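Local coordinates for protein N-alpha-acetyltransferase 38, NatC auxiliary subunit (Saccharomyces cerevisiae, PDB 6YGA) that serves as the small auxiliary subunit of NatC, the ribosome-associated N-terminal acetyltransferase that acetylates nascent chains starting with methionine followed by a hydrophobic or amphipathic residue, at residues N12-S17 with G26-V31; N36-H41 with M53-V58; E20-V25 with V42-G47; S7-N12 with P71-L76. All coordinates share one frame; numbering follows the deposited sequence.

Contact 1: residues N12-S17 with G26-V31; sequences NTLIVS and GSLVAV
In the first beta hairpin of the Sm-like fold, Thr13 and Leu14 of the outgoing strand pair with Ser27 and Gly26 of the returning one. Leu14 and Gly26 form the antiparallel hydrogen-bonded pair. Leu14 N gives its hydrogen to Gly26 O at 2.7 Å, and Gly26 N returns one to Leu14 O at 3.2 Å. Thr13 and Ser27 are the non-hydrogen-bonded pair beside it. Thr13 CA brings its hydrogen to Gly26 O, a CA-H...O contact of 3.4 Å. One step further, Leu28 N reaches Asn12 O at 3.2 Å from above the carbonyl plane. The short axes meet at 104°: the pairing runs on towards Val16 and Leu24, but strand 23-32 bends away past Leu28, as expected of the strongly curved Sm sheet. Beyond it, a classic beta bulge sets Val29 and Ala30 together across from Leu38. Side chains meet on one face. The Leu14 CD1 methyl lies against Leu28 CB at 3.8 Å. With Leu28 CG anti to the backbone N (chi1 -177°), CD2 also comes within reach of that methyl. Leu14 also packs on Ile68 and on Phe28 of the N-alpha-acetyltransferase 35 chain, and Leu28 on Leu37 and Leu39.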
loop_
_atom_site.group_PDB
_atom_site.type_symbol
_atom_site.label_atom_id
_atom_site.label_comp_id
_atom_site.label_asym_id
_atom_site.label_seq_id
_atom_site.Cartn_x
_atom_site.Cartn_y
_atom_site.Cartn_z
ATOM N N ASN C 12 5.329 -16.822 34.688
ATOM C CA ASN C 12 4.944 -18.169 35.076
ATOM C C ASN C 12 3.549 -18.485 34.553
ATOM O O ASN C 12 2.673 -17.613 34.516
ATOM C CB ASN C 12 4.991 -18.339 36.601
ATOM C CG ASN C 12 6.402 -18.228 37.158
ATOM O OD1 ASN C 12 7.185 -19.176 37.089
ATOM N ND2 ASN C 12 6.728 -17.068 37.719
ATOM N N THR C 13 3.357 -19.737 34.147
ATOM C CA THR C 13 2.083 -20.180 33.599
ATOM C C THR C 13 0.992 -20.144 34.666
ATOM O O THR C 13 1.210 -20.541 35.814
ATOM C CB THR C 13 2.226 -21.597 33.036
ATOM O OG1 THR C 13 3.265 -21.616 32.049
ATOM C CG2 THR C 13 0.929 -22.067 32.401
ATOM N N LEU C 14 -0.187 -19.658 34.280
ATOM C CA LEU C 14 -1.329 -19.560 35.177
ATOM C C LEU C 14 -2.555 -20.190 34.533
ATOM O O LEU C 14 -2.682 -20.234 33.307
ATOM C CB LEU C 14 -1.638 -18.099 35.544
ATOM C CG LEU C 14 -0.561 -17.350 36.328
ATOM C CD1 LEU C 14 -1.013 -15.937 36.664
ATOM C CD2 LEU C 14 -0.204 -18.117 37.590
ATOM N N ILE C 15 -3.458 -20.673 35.378
ATOM C CA ILE C 15 -4.722 -21.259 34.948
ATOM C C ILE C 15 -5.829 -20.294 35.347
ATOM O O ILE C 15 -6.022 -20.018 36.538
ATOM C CB ILE C 15 -4.946 -22.649 35.562
ATOM C CG1 ILE C 15 -4.047 -23.696 34.894
ATOM C CG2 ILE C 15 -6.406 -23.057 35.437
ATOM C CD1 ILE C 15 -2.628 -23.756 35.434
ATOM N N VAL C 16 -6.550 -19.774 34.357
ATOM C CA VAL C 16 -7.580 -18.764 34.575
ATOM C C VAL C 16 -8.870 -19.282 33.950
ATOM O O VAL C 16 -9.037 -19.238 32.725
ATOM C CB VAL C 16 -7.194 -17.400 33.992
ATOM C CG1 VAL C 16 -8.320 -16.397 34.195
ATOM C CG2 VAL C 16 -5.910 -16.898 34.631
ATOM N N SER C 17 -9.780 -19.776 34.785
ATOM C CA SER C 17 -11.106 -20.156 34.320
ATOM C C SER C 17 -11.953 -18.904 34.141
ATOM O O SER C 17 -11.986 -18.038 35.019
ATOM C CB SER C 17 -11.771 -21.110 35.312
ATOM O OG SER C 17 -13.081 -21.448 34.888
ATOM N N GLY C 26 -1.948 -19.606 30.303
ATOM C CA GLY C 26 -0.991 -18.702 29.695
ATOM C C GLY C 26 0.020 -18.185 30.690
ATOM O O GLY C 26 -0.153 -18.302 31.908
ATOM N N SER C 27 1.089 -17.607 30.147
ATOM C CA SER C 27 2.150 -17.007 30.943
ATOM C C SER C 27 1.794 -15.562 31.265
ATOM O O SER C 27 1.462 -14.783 30.365
ATOM C CB SER C 27 3.479 -17.076 30.187
ATOM O OG SER C 27 4.562 -16.648 30.992
ATOM N N LEU C 28 1.878 -15.206 32.544
ATOM C CA LEU C 28 1.471 -13.883 33.002
ATOM C C LEU C 28 2.489 -12.835 32.561
ATOM O O LEU C 28 3.681 -12.948 32.869
ATOM C CB LEU C 28 1.315 -13.876 34.521
ATOM C CG LEU C 28 0.819 -12.558 35.116
ATOM C CD1 LEU C 28 -0.615 -12.286 34.693
ATOM C CD2 LEU C 28 0.950 -12.560 36.630
ATOM N N VAL C 29 2.014 -11.810 31.859
ATOM C CA VAL C 29 2.867 -10.750 31.342
ATOM C C VAL C 29 2.776 -9.488 32.189
ATOM O O VAL C 29 3.797 -8.873 32.501
ATOM C CB VAL C 29 2.509 -10.454 29.870
ATOM C CG1 VAL C 29 3.204 -9.188 29.399
ATOM C CG2 VAL C 29 2.882 -11.627 28.991
ATOM N N ALA C 30 1.565 -9.086 32.565
ATOM C CA ALA C 30 1.395 -7.875 33.354
ATOM C C ALA C 30 0.085 -7.948 34.127
ATOM O O ALA C 30 -0.862 -8.623 33.713
ATOM C CB ALA C 30 1.424 -6.622 32.469
ATOM N N VAL C 31 0.054 -7.247 35.258
ATOM C CA VAL C 31 -1.147 -7.080 36.069
ATOM C C VAL C 31 -1.178 -5.635 36.552
ATOM O O VAL C 31 -0.130 -5.045 36.835
ATOM C CB VAL C 31 -1.187 -8.077 37.252
ATOM C CG1 VAL C 31 -0.001 -7.870 38.189
ATOM C CG2 VAL C 31 -2.505 -7.970 38.014
#

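Contact 2: residues N36-H41 with M53-V58; sequences NLLLDH and MGLVSV
Leu37 and Leu39 are hydrogen-bonded to Val58 and Val56 in an antiparallel ladder, with Leu38 opposite Ser57 as the non-hydrogen-bonded pair between them. Four backbone bonds hold it. The shortest runs from Leu39 N to Val56 O at 2.7 Å and is close to straight, 173° at the hydrogen. The reciprocal bond from Val56 N to Leu39 O is 2.8 Å. At the other end, Leu37 and Val58 exchange a similar pair. CA-H...O contacts fill in between, such as Ser57 CA to Leu37 O at 3.2 Å.

The apolar contacts lie on both faces. On the face of Leu37 and Val58, Val58 CG2 touches Leu37 CB at 3.5 Å and meets Leu37 CD1. On the face of Leu38 and Ser57, Leu38 CD1 sits 3.7 Å from Ser57 CB. Leu55 swings its CD1 between Leu38 CG and Asp40 CB, the latter 3.8 Å away. Its CG is anti to the backbone N (chi1 -173°), which carries CD1 back over Leu39 O.

Within residues 36-41, His41 N bonds to Asp40 OD1 at the corner (2.8 Å), from above the carboxylate plane, and the His41 ring lies with one face over Asp40 CG. Both strands bend sharply near here, as in Sm proteins. The four ladder bonds satisfy N and O of Leu37, Leu39, Val56 and Val58 in an apolar setting, and Val56 and Ser57 continue the sheet into a parallel strand of N-alpha-acetyltransferase 35.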
loop_
_atom_site.group_PDB
_atom_site.type_symbol
_atom_site.label_atom_id
_atom_site.label_comp_id
_atom_site.label_asym_id
_atom_site.label_seq_id
_atom_site.Cartn_x
_atom_site.Cartn_y
_atom_site.Cartn_z
ATOM N N ASN C 36 -6.638 -6.469 36.252
ATOM C CA ASN C 36 -6.663 -6.829 34.840
ATOM C C ASN C 36 -5.367 -7.550 34.495
ATOM O O ASN C 36 -4.275 -7.052 34.788
ATOM C CB ASN C 36 -6.831 -5.589 33.960
ATOM C CG ASN C 36 -8.058 -4.776 34.320
ATOM O OD1 ASN C 36 -9.124 -5.326 34.594
ATOM N ND2 ASN C 36 -7.911 -3.454 34.328
ATOM N N LEU C 37 -5.478 -8.727 33.888
ATOM C CA LEU C 37 -4.315 -9.541 33.568
ATOM C C LEU C 37 -4.056 -9.531 32.069
ATOM O O LEU C 37 -4.991 -9.476 31.265
ATOM C CB LEU C 37 -4.496 -10.985 34.040
ATOM C CG LEU C 37 -5.082 -11.215 35.431
ATOM C CD1 LEU C 37 -5.494 -12.665 35.580
ATOM C CD2 LEU C 37 -4.083 -10.829 36.503
ATOM N N LEU C 38 -2.780 -9.582 31.701
ATOM C CA LEU C 38 -2.357 -9.775 30.323
ATOM C C LEU C 38 -1.555 -11.065 30.255
ATOM O O LEU C 38 -0.565 -11.220 30.977
ATOM C CB LEU C 38 -1.522 -8.593 29.818
ATOM C CG LEU C 38 -1.118 -8.606 28.341
ATOM C CD1 LEU C 38 -2.340 -8.516 27.439
ATOM C CD2 LEU C 38 -0.136 -7.477 28.040
ATOM N N LEU C 39 -1.988 -11.989 29.402
ATOM C CA LEU C 39 -1.395 -13.315 29.313
ATOM C C LEU C 39 -0.875 -13.570 27.905
ATOM O O LEU C 39 -1.505 -13.175 26.918
ATOM C CB LEU C 39 -2.413 -14.396 29.692
ATOM C CG LEU C 39 -3.009 -14.358 31.099
ATOM C CD1 LEU C 39 -4.173 -15.328 31.203
ATOM C CD2 LEU C 39 -1.952 -14.684 32.137
ATOM N N ASP C 40 0.272 -14.239 27.821
ATOM C CA ASP C 40 0.897 -14.590 26.555
ATOM C C ASP C 40 0.874 -16.100 26.369
ATOM O O ASP C 40 0.818 -16.865 27.336
ATOM C CB ASP C 40 2.344 -14.083 26.489
ATOM C CG ASP C 40 2.839 -13.896 25.063
ATOM O OD1 ASP C 40 2.068 -14.171 24.118
ATOM O OD2 ASP C 40 3.998 -13.464 24.885
ATOM N N HIS C 41 0.932 -16.517 25.102
ATOM C CA HIS C 41 0.898 -17.930 24.723
ATOM C C HIS C 41 -0.341 -18.619 25.295
ATOM O O HIS C 41 -0.277 -19.741 25.800
ATOM C CB HIS C 41 2.181 -18.647 25.153
ATOM C CG HIS C 41 3.434 -17.908 24.791
ATOM N ND1 HIS C 41 3.802 -17.659 23.486
ATOM C CD2 HIS C 41 4.405 -17.364 25.563
ATOM C CE1 HIS C 41 4.943 -16.992 23.470
ATOM N NE2 HIS C 41 5.330 -16.801 24.718
HETATM N N MSE C 53 -4.400 -18.813 21.236
HETATM C CA MSE C 53 -4.970 -17.491 20.987
HETATM C C MSE C 53 -3.951 -16.361 21.149
HETATM O O MSE C 53 -4.273 -15.194 20.924
HETATM C CB MSE C 53 -6.168 -17.246 21.913
HETATM C CG MSE C 53 -7.288 -18.265 21.759
HETATM SE SE MSE C 53 -9.002 -17.613 22.419
HETATM C CE MSE C 53 -8.443 -17.040 24.194
ATOM N N GLY C 54 -2.731 -16.707 21.541
ATOM C CA GLY C 54 -1.660 -15.719 21.579
ATOM C C GLY C 54 -1.745 -14.832 22.801
ATOM O O GLY C 54 -1.909 -15.311 23.925
ATOM N N LEU C 55 -1.622 -13.525 22.584
ATOM C CA LEU C 55 -1.617 -12.551 23.667
ATOM C C LEU C 55 -3.045 -12.100 23.946
ATOM O O LEU C 55 -3.696 -11.516 23.073
ATOM C CB LEU C 55 -0.738 -11.353 23.313
ATOM C CG LEU C 55 -0.496 -10.330 24.425
ATOM C CD1 LEU C 55 0.431 -10.895 25.494
ATOM C CD2 LEU C 55 0.060 -9.031 23.859
ATOM N N VAL C 56 -3.527 -12.365 25.161
ATOM C CA VAL C 56 -4.894 -12.049 25.560
ATOM C C VAL C 56 -4.866 -11.288 26.879
ATOM O O VAL C 56 -4.063 -11.596 27.768
ATOM C CB VAL C 56 -5.757 -13.324 25.697
ATOM C CG1 VAL C 56 -7.234 -12.962 25.766
ATOM C CG2 VAL C 56 -5.491 -14.292 24.554
ATOM N N SER C 57 -5.743 -10.296 27.005
ATOM C CA SER C 57 -5.978 -9.600 28.262
ATOM C C SER C 57 -7.342 -10.009 28.799
ATOM O O SER C 57 -8.307 -10.118 28.038
ATOM C CB SER C 57 -5.917 -8.078 28.085
ATOM O OG SER C 57 -7.113 -7.574 27.516
ATOM N N VAL C 58 -7.419 -10.250 30.102
ATOM C CA VAL C 58 -8.657 -10.666 30.748
ATOM C C VAL C 58 -9.069 -9.587 31.746
ATOM O O VAL C 58 -8.307 -9.264 32.661
ATOM C CB VAL C 58 -8.528 -12.038 31.432
ATOM C CG1 VAL C 58 -8.370 -13.127 30.385
ATOM C CG2 VAL C 58 -7.350 -12.076 32.387
#

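Contact 3: residues E20-V25 with V42-G47; sequences EDRILV and VEERMG
Arg22, Leu24 and Val25 carry the side-chain contacts here, where the strand part of residues 20-25 runs antiparallel to strand 42-46 in the Sm-like sheet. Glu20 only brushes the far end, with OE1 near the methyl of selenomethionine Met46. At Arg22, CB rests 3.5 Å from Met46 CG. Arg22 CG lies between the backbone N and the carbonyl carbon (chi1 53°), and the chain bends at chi3. The guanidinium thereby comes over Glu44. NH2 of Arg22 forms a salt bridge with Glu44 OE2 at 3.0 Å. That oxygen lies over a face of the guanidinium, and the two flat groups are 75° apart. Ile23 pairs with Arg45 by two backbone bonds, of which Arg45 N to Ile23 O is 2.8 Å. Leu24 lies on the same face as Glu44. Its CD2 is 3.7 Å from Glu44 CG and also meets Val42 CG1 at 3.8 Å. Val25 pairs with Glu43, and Glu43 N to Val25 O is 2.7 Å. Val25 CG2 sits over one face of the Arg45 guanidinium, 4.0 Å from its CZ. At the edge of that group is Glu43, whose OE1 makes a long, weak salt bridge to Arg45 NH2 while OE2 bonds to Ser50 OG.

Glu44 OE2 also meets Ser65 of the N-alpha-acetyltransferase 35 chain, and Glu44 OE1 bridges to Arg51. Arg22 forms salt bridges with both Glu44 and Asp63 of that chain. Arg45 is held mainly by a salt bridge with Asp17 of that chain. These arginines would tend to keep the acids ionised and tie the ladder to the interface.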
loop_
_atom_site.group_PDB
_atom_site.type_symbol
_atom_site.label_atom_id
_atom_site.label_comp_id
_atom_site.label_asym_id
_atom_site.label_seq_id
_atom_site.Cartn_x
_atom_site.Cartn_y
_atom_site.Cartn_z
ATOM N N GLU C 20 -17.518 -18.563 31.465
ATOM C CA GLU C 20 -18.124 -19.686 30.770
ATOM C C GLU C 20 -17.333 -20.957 31.075
ATOM O O GLU C 20 -16.444 -20.970 31.933
ATOM C CB GLU C 20 -18.197 -19.394 29.271
ATOM C CG GLU C 20 -18.986 -18.138 28.918
ATOM C CD GLU C 20 -18.883 -17.772 27.446
ATOM O OE1 GLU C 20 -18.095 -18.417 26.723
ATOM O OE2 GLU C 20 -19.589 -16.837 27.014
ATOM N N ASP C 21 -17.647 -22.046 30.370
ATOM C CA ASP C 21 -16.904 -23.289 30.545
ATOM C C ASP C 21 -15.462 -23.176 30.069
ATOM O O ASP C 21 -14.647 -24.049 30.383
ATOM C CB ASP C 21 -17.598 -24.431 29.801
ATOM C CG ASP C 21 -19.016 -24.656 30.275
ATOM O OD1 ASP C 21 -19.486 -23.876 31.130
ATOM O OD2 ASP C 21 -19.659 -25.614 29.796
ATOM N N ARG C 22 -15.131 -22.125 29.327
ATOM C CA ARG C 22 -13.789 -21.972 28.788
ATOM C C ARG C 22 -12.776 -21.696 29.895
ATOM O O ARG C 22 -13.086 -21.081 30.919
ATOM C CB ARG C 22 -13.760 -20.846 27.753
ATOM C CG ARG C 22 -14.321 -19.526 28.256
ATOM C CD ARG C 22 -14.583 -18.536 27.123
ATOM N NE ARG C 22 -13.368 -18.119 26.429
ATOM C CZ ARG C 22 -13.301 -17.057 25.631
ATOM N NH1 ARG C 22 -14.377 -16.308 25.440
ATOM N NH2 ARG C 22 -12.162 -16.740 25.031
ATOM N N ILE C 23 -11.548 -22.159 29.670
ATOM C CA ILE C 23 -10.430 -21.966 30.586
ATOM C C ILE C 23 -9.221 -21.508 29.780
ATOM O O ILE C 23 -8.989 -21.991 28.665
ATOM C CB ILE C 23 -10.118 -23.258 31.376
ATOM C CG1 ILE C 23 -11.093 -23.414 32.545
ATOM C CG2 ILE C 23 -8.667 -23.288 31.857
ATOM C CD1 ILE C 23 -10.719 -24.509 33.521
ATOM N N LEU C 24 -8.458 -20.570 30.337
ATOM C CA LEU C 24 -7.276 -20.021 29.686
ATOM C C LEU C 24 -6.021 -20.425 30.450
ATOM O O LEU C 24 -5.960 -20.283 31.676
ATOM C CB LEU C 24 -7.360 -18.495 29.589
ATOM C CG LEU C 24 -8.569 -17.934 28.840
ATOM C CD1 LEU C 24 -8.497 -16.419 28.768
ATOM C CD2 LEU C 24 -8.654 -18.537 27.451
ATOM N N VAL C 25 -5.024 -20.922 29.722
ATOM C CA VAL C 25 -3.718 -21.270 30.271
ATOM C C VAL C 25 -2.684 -20.420 29.549
ATOM O O VAL C 25 -2.561 -20.500 28.319
ATOM C CB VAL C 25 -3.409 -22.767 30.109
ATOM C CG1 VAL C 25 -2.087 -23.116 30.774
ATOM C CG2 VAL C 25 -4.539 -23.610 30.679
ATOM N N VAL C 42 -1.482 -17.935 25.209
ATOM C CA VAL C 42 -2.705 -18.416 25.842
ATOM C C VAL C 42 -3.237 -19.629 25.096
ATOM O O VAL C 42 -3.309 -19.641 23.860
ATOM C CB VAL C 42 -3.757 -17.297 25.897
ATOM C CG1 VAL C 42 -5.129 -17.862 26.235
ATOM C CG2 VAL C 42 -3.358 -16.256 26.916
ATOM N N GLU C 43 -3.607 -20.662 25.848
ATOM C CA GLU C 43 -4.327 -21.814 25.321
ATOM C C GLU C 43 -5.745 -21.787 25.871
ATOM O O GLU C 43 -5.938 -21.771 27.092
ATOM C CB GLU C 43 -3.637 -23.125 25.693
ATOM C CG GLU C 43 -4.381 -24.360 25.211
ATOM C CD GLU C 43 -3.721 -25.652 25.651
ATOM O OE1 GLU C 43 -2.845 -25.605 26.542
ATOM O OE2 GLU C 43 -4.075 -26.717 25.106
ATOM N N GLU C 44 -6.729 -21.782 24.975
ATOM C CA GLU C 44 -8.139 -21.779 25.346
ATOM C C GLU C 44 -8.665 -23.208 25.314
ATOM O O GLU C 44 -8.713 -23.833 24.249
ATOM C CB GLU C 44 -8.954 -20.893 24.407
ATOM C CG GLU C 44 -10.379 -20.638 24.889
ATOM C CD GLU C 44 -11.347 -20.376 23.753
ATOM O OE1 GLU C 44 -11.233 -21.045 22.703
ATOM O OE2 GLU C 44 -12.224 -19.502 23.907
ATOM N N ARG C 45 -9.062 -23.716 26.474
ATOM C CA ARG C 45 -9.585 -25.069 26.614
ATOM C C ARG C 45 -11.085 -25.005 26.873
ATOM O O ARG C 45 -11.524 -24.377 27.842
ATOM C CB ARG C 45 -8.880 -25.809 27.751
ATOM C CG ARG C 45 -7.405 -26.087 27.505
ATOM C CD ARG C 45 -6.794 -26.811 28.693
ATOM N NE ARG C 45 -5.352 -26.991 28.555
ATOM C CZ ARG C 45 -4.562 -27.431 29.529
ATOM N NH1 ARG C 45 -5.077 -27.731 30.714
ATOM N NH2 ARG C 45 -3.259 -27.566 29.323
HETATM N N MSE C 46 -11.866 -25.650 26.010
HETATM C CA MSE C 46 -13.306 -25.788 26.221
HETATM C C MSE C 46 -13.730 -27.239 26.043
HETATM O O MSE C 46 -13.864 -27.716 24.915
HETATM C CB MSE C 46 -14.101 -24.898 25.259
HETATM C CG MSE C 46 -13.735 -23.424 25.317
HETATM SE SE MSE C 46 -14.885 -22.294 24.211
HETATM C CE MSE C 46 -16.385 -22.038 25.448
ATOM N N GLY C 47 -13.934 -27.931 27.157
ATOM C CA GLY C 47 -14.361 -29.319 27.103
ATOM C C GLY C 47 -13.310 -30.164 26.416
ATOM O O GLY C 47 -12.189 -30.330 26.912
#

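Contact 4: residues S7-N12 with P71-L76; sequences SDFIGN and PVLQEL
Phe9 O is gripped twice by Asn12, and the side chain that does so lies against Leu76 of the C-terminal helix. Asn12 ND2 reaches that oxygen at 2.9 Å with a bond angle of 161°. It comes from well above the carbonyl plane, while the oxygen lies in the plane of the Asn12 amide. Asn12 N adds a weak bond to the same atom. The backbone bond closes the type II turn from Phe9 to Asn12, and the side-chain bond reinforces it. The Leu76 CD2 methyl packs over the flat side of the held amide, 3.2 Å from Asn12 OD1 and nearly as close to CG and ND2. Val72 CG1 touches Asn12 OD1 at 3.6 Å, also by van der Waals contact.

The other methyl of Leu76 serves Phe9. CD1 lies over the middle of one ring face, 4.2 Å from the centroid and 5° off the normal, a CH-pi contact. Leu76 CG is anti to the carbonyl carbon (chi1 -38°), and from there the two methyls divide between the amide and the ring. Leu73 CD1 approaches the ring obliquely, 4.1 Å from Phe9 CZ.

Leu73 and Leu76 rest as well on Ile68 of strand 63-69, just before the helix. Phe9 stacks edge-to-face with Phe28 of the N-alpha-acetyltransferase 35 chain. The helix therefore packs beside the loop that leads into strand 13-18, at the edge of the Sm-like sheet.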
loop_
_atom_site.group_PDB
_atom_site.type_symbol
_atom_site.label_atom_id
_atom_site.label_comp_id
_atom_site.label_asym_id
_atom_site.label_seq_id
_atom_site.Cartn_x
_atom_site.Cartn_y
_atom_site.Cartn_z
ATOM N N SER C 7 5.450 -9.480 41.589
ATOM C CA SER C 7 6.640 -9.554 40.748
ATOM C C SER C 7 7.183 -10.972 40.656
ATOM O O SER C 7 7.765 -11.349 39.634
ATOM C CB SER C 7 7.718 -8.615 41.288
ATOM O OG SER C 7 8.869 -8.625 40.464
ATOM N N ASP C 8 7.004 -11.773 41.709
ATOM C CA ASP C 8 7.472 -13.155 41.673
ATOM C C ASP C 8 6.687 -13.985 40.667
ATOM O O ASP C 8 7.197 -14.986 40.154
ATOM C CB ASP C 8 7.365 -13.783 43.064
ATOM C CG ASP C 8 8.081 -12.975 44.130
ATOM O OD1 ASP C 8 9.311 -12.794 44.019
ATOM O OD2 ASP C 8 7.412 -12.521 45.082
ATOM N N PHE C 9 5.450 -13.580 40.368
ATOM C CA PHE C 9 4.556 -14.413 39.572
ATOM C C PHE C 9 4.755 -14.239 38.071
ATOM O O PHE C 9 4.541 -15.196 37.315
ATOM C CB PHE C 9 3.101 -14.109 39.932
ATOM C CG PHE C 9 2.582 -14.910 41.087
ATOM C CD1 PHE C 9 3.028 -14.671 42.376
ATOM C CD2 PHE C 9 1.636 -15.900 40.883
ATOM C CE1 PHE C 9 2.541 -15.410 43.441
ATOM C CE2 PHE C 9 1.143 -16.640 41.941
ATOM C CZ PHE C 9 1.595 -16.396 43.222
ATOM N N ILE C 10 5.142 -13.044 37.618
ATOM C CA ILE C 10 5.219 -12.786 36.186
ATOM C C ILE C 10 6.231 -13.723 35.538
ATOM O O ILE C 10 7.263 -14.069 36.128
ATOM C CB ILE C 10 5.562 -11.312 35.917
ATOM C CG1 ILE C 10 6.893 -10.941 36.573
ATOM C CG2 ILE C 10 4.434 -10.405 36.405
ATOM C CD1 ILE C 10 7.255 -9.478 36.455
ATOM N N GLY C 11 5.920 -14.154 34.319
ATOM C CA GLY C 11 6.726 -15.127 33.618
ATOM C C GLY C 11 6.377 -16.568 33.907
ATOM O O GLY C 11 7.067 -17.467 33.408
ATOM N N ASN C 12 5.329 -16.822 34.688
ATOM C CA ASN C 12 4.944 -18.169 35.076
ATOM C C ASN C 12 3.549 -18.485 34.553
ATOM O O ASN C 12 2.673 -17.613 34.516
ATOM C CB ASN C 12 4.991 -18.339 36.601
ATOM C CG ASN C 12 6.402 -18.228 37.158
ATOM O OD1 ASN C 12 7.185 -19.176 37.089
ATOM N ND2 ASN C 12 6.728 -17.068 37.719
ATOM N N PRO C 71 4.161 -27.288 42.145
ATOM C CA PRO C 71 5.633 -27.225 42.122
ATOM C C PRO C 71 6.167 -25.890 41.636
ATOM O O PRO C 71 7.208 -25.431 42.125
ATOM C CB PRO C 71 6.019 -28.376 41.182
ATOM C CG PRO C 71 4.840 -28.557 40.309
ATOM C CD PRO C 71 3.660 -28.315 41.210
ATOM N N VAL C 72 5.481 -25.244 40.691
ATOM C CA VAL C 72 5.933 -23.943 40.208
ATOM C C VAL C 72 5.791 -22.889 41.299
ATOM O O VAL C 72 6.665 -22.030 41.466
ATOM C CB VAL C 72 5.159 -23.548 38.936
ATOM C CG1 VAL C 72 5.620 -22.190 38.423
ATOM C CG2 VAL C 72 5.328 -24.614 37.864
ATOM N N LEU C 73 4.702 -22.951 42.070
ATOM C CA LEU C 73 4.448 -21.943 43.098
ATOM C C LEU C 73 5.554 -21.924 44.148
ATOM O O LEU C 73 6.043 -20.855 44.531
ATOM C CB LEU C 73 3.090 -22.199 43.756
ATOM C CG LEU C 73 2.789 -21.449 45.058
ATOM C CD1 LEU C 73 2.840 -19.942 44.849
ATOM C CD2 LEU C 73 1.437 -21.873 45.619
ATOM N N GLN C 74 5.952 -23.102 44.637
ATOM C CA GLN C 74 7.009 -23.160 45.641
ATOM C C GLN C 74 8.347 -22.705 45.070
ATOM O O GLN C 74 9.201 -22.203 45.811
ATOM C CB GLN C 74 7.122 -24.578 46.204
ATOM C CG GLN C 74 5.784 -25.275 46.435
ATOM C CD GLN C 74 4.871 -24.524 47.391
ATOM O OE1 GLN C 74 5.325 -23.734 48.220
ATOM N NE2 GLN C 74 3.571 -24.774 47.279
ATOM N N GLU C 75 8.538 -22.864 43.759
ATOM C CA GLU C 75 9.789 -22.454 43.131
ATOM C C GLU C 75 9.945 -20.938 43.152
ATOM O O GLU C 75 11.059 -20.426 43.304
ATOM C CB GLU C 75 9.835 -22.982 41.698
ATOM C CG GLU C 75 11.214 -23.355 41.188
ATOM C CD GLU C 75 11.147 -24.050 39.840
ATOM O OE1 GLU C 75 10.030 -24.413 39.413
ATOM O OE2 GLU C 75 12.205 -24.230 39.204
ATOM N N LEU C 76 8.837 -20.205 43.009
ATOM C CA LEU C 76 8.907 -18.746 42.974
ATOM C C LEU C 76 9.409 -18.175 44.295
ATOM O O LEU C 76 10.124 -17.165 44.309
ATOM C CB LEU C 76 7.536 -18.162 42.641
ATOM C CG LEU C 76 6.678 -18.911 41.623
ATOM C CD1 LEU C 76 5.353 -18.198 41.418
ATOM C CD2 LEU C 76 7.419 -19.074 40.307
#

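From the N terminus, the chain first passes residues 7-12, whose partner, helix 70-76, comes only at the C terminus. Contact 4 closes the largest loop, and contacts 1, 2 and 3 nest inside it. Asn12 is shared by contacts 4 and 1. Contact 1 closes the first hairpin, strand 13-18 with strand 23-32. Contact 3 opens within that hairpin and closes at strand 42-46, pairing it with strand 23-32, so it crosses contact 1. Contact 2 starts after contact 1 has closed and crosses contact 3, pairing strand 37-39 with strand 56-58. Contacts 1 and 2 touch through strands 23-32 and 37-39. Contacts 3 and 4 lie on opposite sides of the chain's centre, about 21 Å apart between centres.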